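Local atomic coordinates of putative NADH-depentdent flavin oxidoreductase (Cupriavidus metallidurans, PDB entry 5OCS), a protein that binds FMN and probably reduces activated alkenes with NADPH or NADH, as an ene-reductase of the Old Yellow Enzyme family. Residues Q350-Q355 with K361-A366; L328-P331 with W335-A338; I19-M24 with G43-S48. One frame throughout, in Å; residues are numbered along the deposited sequence.

Contact 1 (Q350-Q355 with K361-A366); sequences QYWRSQ and KLFKDA. With FMN (flavin mononucleotide), chain H.
Ala366 lies over one face of the Trp352 indole, its CA 3.5 Å from the centroid of the six-membered ring and almost on the ring normal, a CH-pi contact, while Ala366 CB rests 3.6 Å from Trp352 CD2. A type II turn from Phe363 to Ala366 brings it there. Phe363 lies nearly parallel to the five-membered ring of Trp352, planes at 23°, but slid so far that the rings barely overlap; its edge meets Trp352 O, which lies 3.6 Å from Phe363 CE2. Trp335 meets Phe363 edge-to-face.

Gln355 stretches across, CG anti to the backbone N (chi1 -174°), and Gln355 OE1 accepts a hydrogen bond from Leu362 N at 2.9 Å. A water that donates to the same oxygen accepts from Phe363 N, and another joins Trp352 NE1 to Lys364 O. Arg353 takes a different direction, its guanidinium lying flat with FMN C7 3.4 Å above the plane. The chemistry implies division of labour: apolar faces, one amide oxygen and waters fold this C-terminal extension on itself, while Arg353 lays its guanidinium over the flavin of the second subunit, consistent with the arginine finger of YqjM-type relatives, and its charge would probably be felt by the ring.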
loop_
_atom_site.group_PDB
_atom_site.type_symbol
_atom_site.label_atom_id
_atom_site.label_comp_id
_atom_site.label_asym_id
_atom_site.label_seq_id
_atom_site.Cartn_x
_atom_site.Cartn_y
_atom_site.Cartn_z
ATOM N N GLN D 350 11.264 0.333 -6.300
ATOM C CA GLN D 350 10.922 1.701 -5.863
ATOM C C GLN D 350 11.090 1.914 -4.347
ATOM O O GLN D 350 11.211 3.063 -3.870
ATOM C CB GLN D 350 9.495 2.086 -6.222
ATOM C CG GLN D 350 9.152 2.190 -7.696
ATOM C CD GLN D 350 8.810 0.857 -8.395
ATOM O OE1 GLN D 350 9.044 -0.253 -7.875
ATOM N NE2 GLN D 350 8.341 0.964 -9.633
ATOM N N TYR D 351 11.068 0.805 -3.580
ATOM C CA TYR D 351 11.135 0.847 -2.135
ATOM C C TYR D 351 12.414 0.260 -1.559
ATOM O O TYR D 351 12.558 0.171 -0.337
ATOM C CB TYR D 351 9.944 0.088 -1.561
ATOM C CG TYR D 351 8.581 0.660 -1.798
ATOM C CD1 TYR D 351 8.386 1.959 -2.242
ATOM C CD2 TYR D 351 7.461 -0.137 -1.577
ATOM C CE1 TYR D 351 7.119 2.476 -2.414
ATOM C CE2 TYR D 351 6.175 0.343 -1.764
ATOM C CZ TYR D 351 6.007 1.664 -2.166
ATOM O OH TYR D 351 4.722 2.140 -2.335
ATOM N N TRP D 352 13.381 -0.044 -2.405
ATOM C CA TRP D 352 14.633 -0.662 -1.919
ATOM C C TRP D 352 15.437 0.210 -0.903
ATOM O O TRP D 352 16.110 -0.305 0.015
ATOM C CB TRP D 352 15.493 -1.043 -3.092
ATOM C CG TRP D 352 15.117 -2.282 -3.795
ATOM C CD1 TRP D 352 14.226 -3.255 -3.397
ATOM C CD2 TRP D 352 15.658 -2.728 -5.024
ATOM N NE1 TRP D 352 14.212 -4.277 -4.320
ATOM C CE2 TRP D 352 15.078 -3.972 -5.323
ATOM C CE3 TRP D 352 16.596 -2.200 -5.918
ATOM C CZ2 TRP D 352 15.401 -4.685 -6.488
ATOM C CZ3 TRP D 352 16.908 -2.910 -7.057
ATOM C CH2 TRP D 352 16.327 -4.130 -7.332
ATOM N N ARG D 353 15.289 1.511 -1.001
ATOM C CA ARG D 353 15.971 2.434 -0.071
ATOM C C ARG D 353 15.323 2.510 1.295
ATOM O O ARG D 353 15.892 3.123 2.184
ATOM C CB ARG D 353 16.073 3.843 -0.684
ATOM C CG ARG D 353 16.945 3.854 -1.907
ATOM C CD ARG D 353 16.585 4.960 -2.883
ATOM N NE ARG D 353 16.842 6.311 -2.378
ATOM C CZ ARG D 353 16.562 7.423 -3.056
ATOM N NH1 ARG D 353 16.019 7.350 -4.278
ATOM N NH2 ARG D 353 16.813 8.622 -2.507
ATOM N N SER D 354 14.168 1.884 1.479
ATOM C CA SER D 354 13.479 1.895 2.763
ATOM C C SER D 354 14.092 1.057 3.862
ATOM O O SER D 354 13.647 1.162 5.001
ATOM C CB SER D 354 12.036 1.415 2.579
ATOM O OG SER D 354 11.945 0.047 2.338
ATOM N N GLN D 355 15.026 0.198 3.512
ATOM C CA GLN D 355 15.624 -0.741 4.449
ATOM C C GLN D 355 16.196 0.063 5.626
ATOM O O GLN D 355 16.937 1.000 5.402
ATOM C CB GLN D 355 16.717 -1.525 3.717
ATOM C CG GLN D 355 17.335 -2.644 4.517
ATOM C CD GLN D 355 18.545 -3.269 3.818
ATOM O OE1 GLN D 355 18.518 -4.431 3.404
ATOM N NE2 GLN D 355 19.620 -2.489 3.676
ATOM N N LYS D 361 20.832 -6.507 3.195
ATOM C CA LYS D 361 20.422 -7.676 2.389
ATOM C C LYS D 361 18.989 -8.159 2.615
ATOM O O LYS D 361 18.682 -9.290 2.268
ATOM C CB LYS D 361 21.341 -8.897 2.624
ATOM C CG LYS D 361 22.827 -8.648 2.483
ATOM C CD LYS D 361 23.230 -8.541 1.025
ATOM C CE LYS D 361 24.741 -8.432 0.881
ATOM N NZ LYS D 361 25.086 -7.449 -0.184
ATOM N N LEU D 362 18.133 -7.324 3.199
ATOM C CA LEU D 362 16.717 -7.695 3.397
ATOM C C LEU D 362 16.027 -7.934 2.062
ATOM O O LEU D 362 15.201 -8.868 1.908
ATOM C CB LEU D 362 15.983 -6.620 4.211
ATOM C CG LEU D 362 14.503 -6.894 4.513
ATOM C CD1 LEU D 362 14.408 -8.157 5.360
ATOM C CD2 LEU D 362 13.850 -5.748 5.250
ATOM N N PHE D 363 16.306 -7.057 1.107
ATOM C CA PHE D 363 15.638 -7.120 -0.162
ATOM C C PHE D 363 16.477 -7.872 -1.186
ATOM O O PHE D 363 17.635 -7.521 -1.425
ATOM C CB PHE D 363 15.322 -5.718 -0.641
ATOM C CG PHE D 363 14.448 -4.915 0.302
ATOM C CD1 PHE D 363 13.345 -5.475 0.932
ATOM C CD2 PHE D 363 14.697 -3.578 0.480
ATOM C CE1 PHE D 363 12.523 -4.723 1.747
ATOM C CE2 PHE D 363 13.908 -2.823 1.308
ATOM C CZ PHE D 363 12.811 -3.389 1.934
ATOM N N LYS D 364 15.878 -8.873 -1.821
ATOM C CA LYS D 364 16.594 -9.711 -2.786
ATOM C C LYS D 364 17.084 -8.902 -3.982
ATOM O O LYS D 364 16.305 -8.164 -4.603
ATOM C CB LYS D 364 15.714 -10.827 -3.302
ATOM C CG LYS D 364 15.241 -11.830 -2.269
ATOM C CD LYS D 364 14.375 -12.922 -2.902
ATOM C CE LYS D 364 13.788 -13.864 -1.854
ATOM N NZ LYS D 364 14.844 -14.525 -1.046
ATOM N N ASP D 365 18.374 -9.011 -4.262
ATOM C CA ASP D 365 18.998 -8.418 -5.452
ATOM C C ASP D 365 18.920 -6.886 -5.550
ATOM O O ASP D 365 19.017 -6.349 -6.638
ATOM C CB ASP D 365 18.431 -9.044 -6.725
ATOM C CG ASP D 365 18.504 -10.568 -6.707
ATOM O OD1 ASP D 365 19.591 -11.133 -6.461
ATOM O OD2 ASP D 365 17.463 -11.195 -6.916
ATOM N N ALA D 366 18.773 -6.197 -4.423
ATOM C CA ALA D 366 18.703 -4.710 -4.414
ATOM C C ALA D 366 20.043 -4.074 -4.820
ATOM O O ALA D 366 21.106 -4.590 -4.488
ATOM C CB ALA D 366 18.270 -4.191 -3.061
HETATM N N1 FMN H . 13.512 14.531 -1.385
HETATM C C2 FMN H . 12.909 15.475 -2.200
HETATM O O2 FMN H . 13.023 16.682 -1.828
HETATM N N3 FMN H . 12.207 15.175 -3.308
HETATM C C4 FMN H . 12.034 13.935 -3.706
HETATM O O4 FMN H . 11.341 13.655 -4.667
HETATM C C4A FMN H . 12.694 12.865 -2.961
HETATM N N5 FMN H . 12.602 11.585 -3.396
HETATM C C5A FMN H . 13.054 10.556 -2.574
HETATM C C6 FMN H . 12.849 9.221 -2.947
HETATM C C7 FMN H . 13.302 8.186 -2.151
HETATM C C7M FMN H . 13.095 6.757 -2.581
HETATM C C8 FMN H . 14.006 8.536 -0.909
HETATM C C8M FMN H . 14.564 7.470 0.004
HETATM C C9 FMN H . 14.203 9.846 -0.519
HETATM C C9A FMN H . 13.733 10.891 -1.291
HETATM N N10 FMN H . 13.936 12.237 -0.912
HETATM C C10 FMN H . 13.374 13.244 -1.738
HETATM C "C1'" FMN H . 14.544 12.607 0.329
HETATM C "C2'" FMN H . 13.424 12.383 1.378
HETATM O "O2'" FMN H . 12.314 13.299 1.185
HETATM C "C3'" FMN H . 13.963 12.587 2.813
HETATM O "O3'" FMN H . 14.348 13.969 2.959
HETATM C "C4'" FMN H . 15.159 11.679 3.120
HETATM O "O4'" FMN H . 14.911 10.338 2.690
HETATM C "C5'" FMN H . 15.466 11.697 4.610
HETATM O "O5'" FMN H . 14.343 11.325 5.401
HETATM P P FMN H . 14.108 9.827 5.915
HETATM O O1P FMN H . 14.062 8.893 4.705
HETATM O O2P FMN H . 15.318 9.603 6.780
HETATM O O3P FMN H . 12.827 10.000 6.681
HETATM O O HOH W 1 13.632 -7.387 -4.116
HETATM O O HOH W 2 18.200 -4.753 0.840
#

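Contact 2 (L328-P331 with W335-A338); sequences LYDP and WHAA
Asp330 and His336 meet through one short hydrogen bond, His336 ND1 to Asp330 OD2 at 2.6 Å, with an N-H...O angle of 164°. The carboxylate oxygen lies close to the imidazole plane, and the nitrogen approaches OD2 on its syn side; carboxylate and ring are themselves within 30° of coplanar. Asp330 reaches toward helix 333-341 with CG anti to its own nitrogen (chi1 -179°), which carries the acid across from the loop that follows Tyr329. Asp330 OD1 stands 3.1 Å from His336 CE1, but out of the ring plane.

Away from this bond the contact is loose. The nearest pair of CA atoms, Asp330 and His336, are 8.8 Å apart, the two segments bury a mere 85 Å² between them, and both touching residues remain partly exposed. The second subunit also closes on this pair: the ring of His336 meets that of Tyr329 of the second subunit, while Tyr329 O of this chain is hydrogen-bonded to His336 NE2 of the second subunit. Within the chain, Asp330 OD1 receives a weak hydrogen bond from Arg332 N.

ND1 is the donor to Asp330 OD2 and so carries a proton. If the two copies match, NE2 faces a backbone carbonyl, Tyr329 O across the interface; both nitrogens would then carry protons and the ring would probably be cationic, making the bond to Asp330 partly ionic. Its two bonds orient the imidazole where His336 meets the second subunit.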
loop_
_atom_site.group_PDB
_atom_site.type_symbol
_atom_site.label_atom_id
_atom_site.label_comp_id
_atom_site.label_asym_id
_atom_site.label_seq_id
_atom_site.Cartn_x
_atom_site.Cartn_y
_atom_site.Cartn_z
ATOM N N LEU D 328 -3.308 -6.286 7.284
ATOM C CA LEU D 328 -3.997 -5.005 7.087
ATOM C C LEU D 328 -3.330 -3.925 7.936
ATOM O O LEU D 328 -3.120 -2.793 7.487
ATOM C CB LEU D 328 -5.467 -5.094 7.432
ATOM C CG LEU D 328 -6.298 -6.126 6.674
ATOM C CD1 LEU D 328 -7.699 -6.188 7.237
ATOM C CD2 LEU D 328 -6.244 -5.922 5.153
ATOM N N TYR D 329 -2.952 -4.297 9.146
ATOM C CA TYR D 329 -2.350 -3.372 10.116
ATOM C C TYR D 329 -0.873 -3.188 9.839
ATOM O O TYR D 329 -0.246 -2.227 10.352
ATOM C CB TYR D 329 -2.553 -3.953 11.524
ATOM C CG TYR D 329 -2.330 -2.993 12.657
ATOM C CD1 TYR D 329 -3.147 -1.880 12.819
ATOM C CD2 TYR D 329 -1.314 -3.201 13.625
ATOM C CE1 TYR D 329 -2.947 -0.983 13.843
ATOM C CE2 TYR D 329 -1.134 -2.313 14.679
ATOM C CZ TYR D 329 -1.982 -1.207 14.783
ATOM O OH TYR D 329 -1.865 -0.252 15.770
ATOM N N ASP D 330 -0.291 -4.108 9.053
ATOM C CA ASP D 330 1.141 -4.032 8.576
ATOM C C ASP D 330 1.266 -4.716 7.203
ATOM O O ASP D 330 1.597 -5.913 7.088
ATOM C CB ASP D 330 2.086 -4.691 9.579
ATOM C CG ASP D 330 3.548 -4.632 9.165
ATOM O OD1 ASP D 330 3.910 -3.984 8.133
ATOM O OD2 ASP D 330 4.352 -5.311 9.877
ATOM N N PRO D 331 1.008 -3.981 6.109
ATOM C CA PRO D 331 1.114 -4.589 4.793
ATOM C C PRO D 331 2.521 -4.939 4.390
ATOM O O PRO D 331 2.697 -5.591 3.383
ATOM C CB PRO D 331 0.566 -3.499 3.852
ATOM C CG PRO D 331 0.839 -2.270 4.597
ATOM C CD PRO D 331 0.575 -2.591 6.024
ATOM N N TRP D 335 8.080 -8.366 5.072
ATOM C CA TRP D 335 9.414 -7.729 5.218
ATOM C C TRP D 335 9.915 -7.735 6.701
ATOM O O TRP D 335 11.084 -8.064 7.028
ATOM C CB TRP D 335 9.385 -6.284 4.796
ATOM C CG TRP D 335 8.978 -5.979 3.392
ATOM C CD1 TRP D 335 8.467 -6.820 2.449
ATOM C CD2 TRP D 335 8.994 -4.671 2.812
ATOM N NE1 TRP D 335 8.213 -6.115 1.286
ATOM C CE2 TRP D 335 8.550 -4.797 1.489
ATOM C CE3 TRP D 335 9.402 -3.412 3.283
ATOM C CZ2 TRP D 335 8.443 -3.683 0.634
ATOM C CZ3 TRP D 335 9.299 -2.329 2.446
ATOM C CH2 TRP D 335 8.825 -2.476 1.132
ATOM N N HIS D 336 9.002 -7.379 7.591
ATOM C CA HIS D 336 9.285 -7.270 9.024
ATOM C C HIS D 336 9.582 -8.629 9.610
ATOM O O HIS D 336 10.546 -8.735 10.414
ATOM C CB HIS D 336 8.182 -6.537 9.727
ATOM C CG HIS D 336 7.989 -5.165 9.195
ATOM N ND1 HIS D 336 6.778 -4.512 9.227
ATOM C CD2 HIS D 336 8.838 -4.365 8.511
ATOM C CE1 HIS D 336 6.911 -3.323 8.656
ATOM N NE2 HIS D 336 8.163 -3.207 8.223
ATOM N N ALA D 337 8.865 -9.654 9.126
ATOM C CA ALA D 337 9.157 -11.028 9.529
ATOM C C ALA D 337 10.534 -11.526 9.051
ATOM O O ALA D 337 11.299 -12.198 9.810
ATOM C CB ALA D 337 8.042 -11.997 9.113
ATOM N N ALA D 338 10.853 -11.225 7.799
ATOM C CA ALA D 338 12.121 -11.603 7.221
ATOM C C ALA D 338 13.266 -10.950 7.987
ATOM O O ALA D 338 14.278 -11.648 8.288
ATOM C CB ALA D 338 12.171 -11.220 5.749
#

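Contact 3 (I19-M24 with G43-S48); sequences IAIAPM and GQMALS
The extended backbone of strand 19-21 passes the C-terminal end of helix 36-46, with the CA atoms of Ile21 and Met45 7.3 Å apart. Ile21 carries the strand side of the contact with both of its branches. CG1 lies anti to the carbonyl carbon; this chi1 of -63° and a nearly straight continuation bring CD1 up to the helix end, where Ile21 CD1 is 3.2 Å from Met45 O, a tight approach, and 3.4 Å from Ser48 OG. The shorter branch touches the sulfur of Met45, with Ile21 CG2 to Met45 SD at 3.8 Å; the Met45 chain, bent at chi2 and chi3, curls its thioether round to meet it.

The carbonyl that CD1 abuts is already well engaged. Met45 O accepts hydrogen bonds from Ser48 OG at 2.7 Å, in the carbonyl plane, and from Ser48 N at 3.2 Å, while Ser48 OG is hydrogen-bonded to Ala50 N. These polar atoms are thus satisfied locally at the turn ending the helix, and what Ile21 offers them is hydrocarbon alone.

Just beyond the strand, Pro23 belongs to the FMN site. Strand 19-21 is the first strand of the barrel, hydrogen-bonded to strand 52-59 on one flank and to strand 320-323 on the other. Helix 36-46 joins the first two strands in a beta-alpha-beta unit of the TIM barrel; Leu53 of strand 52-59 touches both Ile21 and Met45, and Pro334 of helix 333-341 touches Ser48.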
loop_
_atom_site.group_PDB
_atom_site.type_symbol
_atom_site.label_atom_id
_atom_site.label_comp_id
_atom_site.label_asym_id
_atom_site.label_seq_id
_atom_site.Cartn_x
_atom_site.Cartn_y
_atom_site.Cartn_z
ATOM N N ILE D 19 4.180 -17.818 3.434
ATOM C CA ILE D 19 3.229 -16.794 3.862
ATOM C C ILE D 19 2.170 -16.584 2.811
ATOM O O ILE D 19 2.500 -16.292 1.673
ATOM C CB ILE D 19 3.917 -15.443 4.180
ATOM C CG1 ILE D 19 4.987 -15.604 5.262
ATOM C CG2 ILE D 19 2.902 -14.424 4.672
ATOM C CD1 ILE D 19 5.982 -14.478 5.252
ATOM N N ALA D 20 0.899 -16.761 3.189
ATOM C CA ALA D 20 -0.225 -16.471 2.299
ATOM C C ALA D 20 -1.009 -15.310 2.863
ATOM O O ALA D 20 -1.216 -15.232 4.094
ATOM C CB ALA D 20 -1.126 -17.692 2.149
ATOM N N ILE D 21 -1.480 -14.413 1.980
ATOM C CA ILE D 21 -2.336 -13.328 2.379
ATOM C C ILE D 21 -3.749 -13.850 2.284
ATOM O O ILE D 21 -4.178 -14.252 1.202
ATOM C CB ILE D 21 -2.158 -12.058 1.526
ATOM C CG1 ILE D 21 -0.759 -11.530 1.692
ATOM C CG2 ILE D 21 -3.160 -10.973 1.944
ATOM C CD1 ILE D 21 -0.389 -10.518 0.661
ATOM N N ALA D 22 -4.473 -13.812 3.412
ATOM C CA ALA D 22 -5.780 -14.449 3.513
ATOM C C ALA D 22 -6.793 -13.660 2.703
ATOM O O ALA D 22 -6.636 -12.459 2.569
ATOM C CB ALA D 22 -6.247 -14.513 4.983
ATOM N N PRO D 23 -7.816 -14.344 2.151
ATOM C CA PRO D 23 -8.857 -13.621 1.423
ATOM C C PRO D 23 -9.639 -12.824 2.445
ATOM O O PRO D 23 -10.082 -13.402 3.501
ATOM C CB PRO D 23 -9.710 -14.735 0.810
ATOM C CG PRO D 23 -9.485 -15.918 1.708
ATOM C CD PRO D 23 -8.101 -15.789 2.254
ATOM N N MET D 24 -9.700 -11.523 2.248
ATOM C CA MET D 24 -10.302 -10.657 3.216
ATOM C C MET D 24 -11.291 -9.778 2.485
ATOM O O MET D 24 -10.885 -8.951 1.687
ATOM C CB MET D 24 -9.249 -9.797 3.908
ATOM C CG MET D 24 -8.448 -10.557 4.929
ATOM S SD MET D 24 -7.145 -9.547 5.682
ATOM C CE MET D 24 -5.934 -9.505 4.383
ATOM N N GLY D 43 -2.896 -4.030 -4.819
ATOM C CA GLY D 43 -1.522 -3.599 -5.138
ATOM C C GLY D 43 -0.582 -3.654 -3.934
ATOM O O GLY D 43 0.525 -4.253 -4.019
ATOM N N GLN D 44 -1.015 -3.102 -2.789
ATOM C CA GLN D 44 -0.220 -3.233 -1.531
ATOM C C GLN D 44 0.034 -4.666 -1.183
ATOM O O GLN D 44 1.151 -5.046 -0.847
ATOM C CB GLN D 44 -0.954 -2.702 -0.280
ATOM C CG GLN D 44 -1.065 -1.240 -0.224
ATOM C CD GLN D 44 -2.063 -0.856 0.852
ATOM O OE1 GLN D 44 -1.764 -0.946 2.054
ATOM N NE2 GLN D 44 -3.255 -0.465 0.432
ATOM N N MET D 45 -1.031 -5.446 -1.134
ATOM C CA MET D 45 -0.886 -6.833 -0.740
ATOM C C MET D 45 0.123 -7.558 -1.639
ATOM O O MET D 45 0.984 -8.298 -1.146
ATOM C CB MET D 45 -2.249 -7.536 -0.781
ATOM C CG MET D 45 -3.267 -7.105 0.249
ATOM S SD MET D 45 -2.799 -7.214 1.992
ATOM C CE MET D 45 -2.180 -5.612 2.339
ATOM N N ALA D 46 0.037 -7.312 -2.958
ATOM C CA ALA D 46 0.877 -7.978 -3.929
ATOM C C ALA D 46 2.353 -7.582 -3.823
ATOM O O ALA D 46 3.200 -8.338 -4.325
ATOM C CB ALA D 46 0.366 -7.738 -5.355
ATOM N N LEU D 47 2.650 -6.429 -3.211
ATOM C CA LEU D 47 4.012 -5.933 -3.029
ATOM C C LEU D 47 4.615 -6.198 -1.661
ATOM O O LEU D 47 5.703 -5.701 -1.339
ATOM C CB LEU D 47 4.013 -4.427 -3.346
ATOM C CG LEU D 47 3.652 -4.201 -4.840
ATOM C CD1 LEU D 47 3.454 -2.720 -5.149
ATOM C CD2 LEU D 47 4.627 -4.783 -5.836
ATOM N N SER D 48 3.941 -7.031 -0.872
ATOM C CA SER D 48 4.304 -7.311 0.493
ATOM C C SER D 48 5.441 -8.294 0.711
ATOM O O SER D 48 5.886 -8.424 1.844
ATOM C CB SER D 48 3.107 -7.850 1.236
ATOM O OG SER D 48 2.757 -9.118 0.716
#

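Overall arrangement
Along the chain the order is contact 3, contact 2, contact 1, running from the first beta-alpha-beta unit of the TIM barrel to the extension that follows helix 333-341. The centres of contacts 2 and 3 are about 10 Å apart, those of contacts 1 and 2 about 15 Å, and those of contacts 1 and 3 about 18 Å. Trp335 of helix 333-341 links them: Trp335 CD1 packs 3.1 Å from Ser48 O, while its six-membered ring lies against Ser354 and Phe363. All three contacts reach the second subunit, so the path from barrel wall to C-terminal extension is also a dimer interface, leading finally to the flavin of the partner.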